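Side-chain contact in glycoside hydrolase 15-related protein (Kribbella flavida, PDB 5Z3E), which hydrolyses the alpha-1,6-glucosidic linkage of isomaltose from its non-reducing end, releasing beta-D-glucose and D-glucose: residues G77-E82 with V272-L277. The protein carries 1 engineered substitution. Sequence-based numbering, arbitrary orientation.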
ATOM      1  N   GLY A  77       5.957  -0.469   3.764  1.00  7.76           N
ATOM      2  CA  GLY A  77       6.121  -0.700   5.182  1.00  7.84           C
ATOM      3  C   GLY A  77       4.816  -0.808   5.940  1.00  7.42           C
ATOM      4  O   GLY A  77       4.706  -1.602   6.871  1.00  8.15           O
ATOM      5  N   SER A  78       3.822  -0.017   5.546  1.00  7.41           N
ATOM      6  CA  SER A  78       2.541  -0.035   6.226  1.00  7.76           C
ATOM      7  C   SER A  78       1.776  -1.340   5.991  1.00  7.66           C
ATOM      8  O   SER A  78       1.212  -1.912   6.919  1.00  8.11           O
ATOM      9  CB  SER A  78       1.696   1.155   5.789  1.00  8.42           C
ATOM     10  OG  SER A  78       2.243   2.376   6.252  1.00 10.03           O
ATOM     11  N   PHE A  79       1.768  -1.828   4.743  1.00  7.93           N
ATOM     12  CA  PHE A  79       1.151  -3.126   4.501  1.00  8.50           C
ATOM     13  C   PHE A  79       1.936  -4.248   5.175  1.00  8.25           C
ATOM     14  O   PHE A  79       1.352  -5.194   5.690  1.00  9.34           O
ATOM     15  CB  PHE A  79       0.982  -3.393   3.006  1.00  8.28           C
ATOM     16  CG  PHE A  79      -0.192  -2.698   2.390  1.00  8.51           C
ATOM     17  CD1 PHE A  79      -1.492  -3.078   2.692  1.00  9.19           C
ATOM     18  CD2 PHE A  79      -0.012  -1.725   1.422  1.00 11.09           C
ATOM     19  CE1 PHE A  79      -2.576  -2.460   2.087  1.00 10.66           C
ATOM     20  CE2 PHE A  79      -1.089  -1.164   0.775  1.00 13.85           C
ATOM     21  CZ  PHE A  79      -2.376  -1.501   1.146  1.00 13.01           C
ATOM     22  N   THR A  80       3.266  -4.158   5.160  1.00  8.26           N
ATOM     23  CA  THR A  80       4.096  -5.114   5.865  1.00  8.65           C
ATOM     24  C   THR A  80       3.732  -5.135   7.337  1.00  8.33           C
ATOM     25  O   THR A  80       3.526  -6.195   7.939  1.00  9.06           O
ATOM     26  CB  THR A  80       5.593  -4.820   5.631  1.00  9.06           C
ATOM     27  OG1 THR A  80       5.895  -4.923   4.234  1.00 10.42           O
ATOM     28  CG2 THR A  80       6.490  -5.771   6.361  1.00  9.99           C
ATOM     29  N   ALA A  81       3.648  -3.945   7.939  1.00  8.03           N
ATOM     30  CA  ALA A  81       3.311  -3.823   9.343  1.00  8.31           C
ATOM     31  C   ALA A  81       1.947  -4.390   9.669  1.00  7.85           C
ATOM     32  O   ALA A  81       1.746  -4.968  10.738  1.00  8.28           O
ATOM     33  CB  ALA A  81       3.379  -2.354   9.773  1.00  8.31           C
ATOM     34  N   GLU A  82       0.970  -4.212   8.771  1.00  8.07           N
ATOM     35  CA  GLU A  82      -0.362  -4.766   8.984  1.00  8.20           C
ATOM     36  C   GLU A  82      -0.324  -6.290   8.970  1.00  8.25           C
ATOM     37  O   GLU A  82      -0.976  -6.928   9.802  1.00  8.87           O
ATOM     38  CB  GLU A  82      -1.333  -4.209   7.933  1.00  8.11           C
ATOM     39  CG  GLU A  82      -2.709  -4.840   7.941  1.00  8.60           C
ATOM     40  CD  GLU A  82      -3.564  -4.645   9.184  1.00  8.52           C
ATOM     41  OE1 GLU A  82      -3.140  -3.991  10.159  1.00  8.74           O
ATOM     42  OE2 GLU A  82      -4.704  -5.196   9.157  1.00  9.12           O
ATOM     43  N   VAL A 272     -11.561  -0.424  -2.132  1.00  9.05           N
ATOM     44  CA  VAL A 272     -12.678  -1.102  -1.489  1.00  9.08           C
ATOM     45  C   VAL A 272     -12.180  -1.555  -0.123  1.00  8.28           C
ATOM     46  O   VAL A 272     -12.453  -0.892   0.890  1.00  9.11           O
ATOM     47  CB  VAL A 272     -13.230  -2.243  -2.384  1.00  9.38           C
ATOM     48  CG1 VAL A 272     -14.424  -2.875  -1.715  1.00 10.19           C
ATOM     49  CG2 VAL A 272     -13.582  -1.726  -3.762  1.00 10.51           C
ATOM     50  N   VAL A 273     -11.399  -2.626  -0.081  1.00  8.42           N
ATOM     51  CA  VAL A 273     -10.715  -3.054   1.133  1.00  8.73           C
ATOM     52  C   VAL A 273      -9.215  -2.893   0.914  1.00  7.83           C
ATOM     53  O   VAL A 273      -8.669  -3.420  -0.060  1.00  8.44           O
ATOM     54  CB  VAL A 273     -11.054  -4.528   1.450  1.00 11.24           C
ATOM     55  CG1 VAL A 273     -10.294  -5.027   2.642  1.00 12.33           C
ATOM     56  CG2 VAL A 273     -12.546  -4.699   1.622  1.00 13.05           C
ATOM     57  N   PRO A 274      -8.507  -2.160   1.785  1.00  7.81           N
ATOM     58  CA  PRO A 274      -8.945  -1.686   3.105  1.00  8.28           C
ATOM     59  C   PRO A 274      -9.410  -0.245   3.151  1.00  8.11           C
ATOM     60  O   PRO A 274      -9.827   0.202   4.212  1.00  9.63           O
ATOM     61  CB  PRO A 274      -7.676  -1.834   3.942  1.00  9.06           C
ATOM     62  CG  PRO A 274      -6.574  -1.494   2.974  1.00  8.87           C
ATOM     63  CD  PRO A 274      -7.028  -2.114   1.661  1.00  8.68           C
ATOM     64  N   PHE A 275      -9.338   0.520   2.053  1.00  7.85           N
ATOM     65  CA  PHE A 275      -9.469   1.968   2.197  1.00  8.25           C
ATOM     66  C   PHE A 275     -10.894   2.508   2.226  1.00  8.54           C
ATOM     67  O   PHE A 275     -11.090   3.663   2.612  1.00  9.14           O
ATOM     68  CB  PHE A 275      -8.606   2.672   1.195  1.00 10.52           C
ATOM     69  CG  PHE A 275      -7.078   2.321   1.373  1.00 12.31           C
ATOM     70  CD1 PHE A 275      -6.506   2.241   2.652  1.00 11.94           C
ATOM     71  CD2 PHE A 275      -6.331   2.089   0.299  1.00 16.33           C
ATOM     72  CE1 PHE A 275      -5.161   1.915   2.827  1.00 13.58           C
ATOM     73  CE2 PHE A 275      -4.931   1.810   0.446  1.00 13.91           C
ATOM     74  CZ  PHE A 275      -4.432   1.682   1.741  1.00 16.36           C
ATOM     75  N   GLY A 276     -11.893   1.730   1.838  1.00  9.72           N
ATOM     76  CA  GLY A 276     -13.278   2.033   2.192  1.00 11.42           C
ATOM     77  C   GLY A 276     -14.011   3.131   1.437  1.00 11.59           C
ATOM     78  O   GLY A 276     -14.970   3.676   1.968  1.00 13.87           O
ATOM     79  N   LEU A 277     -13.635   3.384   0.195  1.00 13.37           N
ATOM     80  CA  LEU A 277     -14.442   4.342  -0.600  1.00 14.12           C
ATOM     81  C   LEU A 277     -15.902   3.831  -0.743  1.00 14.50           C
ATOM     82  O   LEU A 277     -16.846   4.641  -0.755  1.00 14.32           O
ATOM     83  CB  LEU A 277     -13.821   4.585  -1.993  1.00 15.80           C
ATOM     84  CG  LEU A 277     -12.405   5.228  -2.274  1.00 16.93           C
ATOM     85  CD1 LEU A 277     -11.953   5.487  -3.749  1.00 19.54           C
ATOM     86  CD2 LEU A 277     -12.408   6.537  -1.534  1.00 18.35           C
TER
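Phe79 reaches from helix 74-87 to Pro274 and Phe275 in a loop of the GH15 catalytic domain, whose family fold is an (alpha/alpha)6 barrel. The contact is small, apolar and buried near the centre of the chain. No hydrogen bond crosses it. The backbones stay well apart, with Phe79 CA 10.3 Å from Pro274 CA. Side chains alone span the space between them, and Phe79 and Phe275 approach from opposite directions. In Phe79, CB leaves the helix, and chi1 of -79° places CG anti to the carbonyl carbon, beside the backbone N. CG carries the ring outward, and only its far rim arrives at the loop. Phe79 CE1 meets Pro274 CG at 4.2 Å, with the proline carbon at the ring edge, near its plane. Trp383 lies nearly parallel to the Phe79 ring, and Met387 and Ile390 of helix 382-394 also touch it. Trp158 of helix 151-167 meets both phenylalanines, edge-to-face with Phe275. In the loop, a cis peptide bond precedes Pro274. Pro274 CG sits 3.6 Å above the plane of the Phe275 ring, offset toward the rim. Pro274 thus packs over one face of the Phe275 ring, and Phe79 touches both residues. The two phenylalanine rings meet obliquely, Phe79 CZ 3.8 Å from Phe275 CZ.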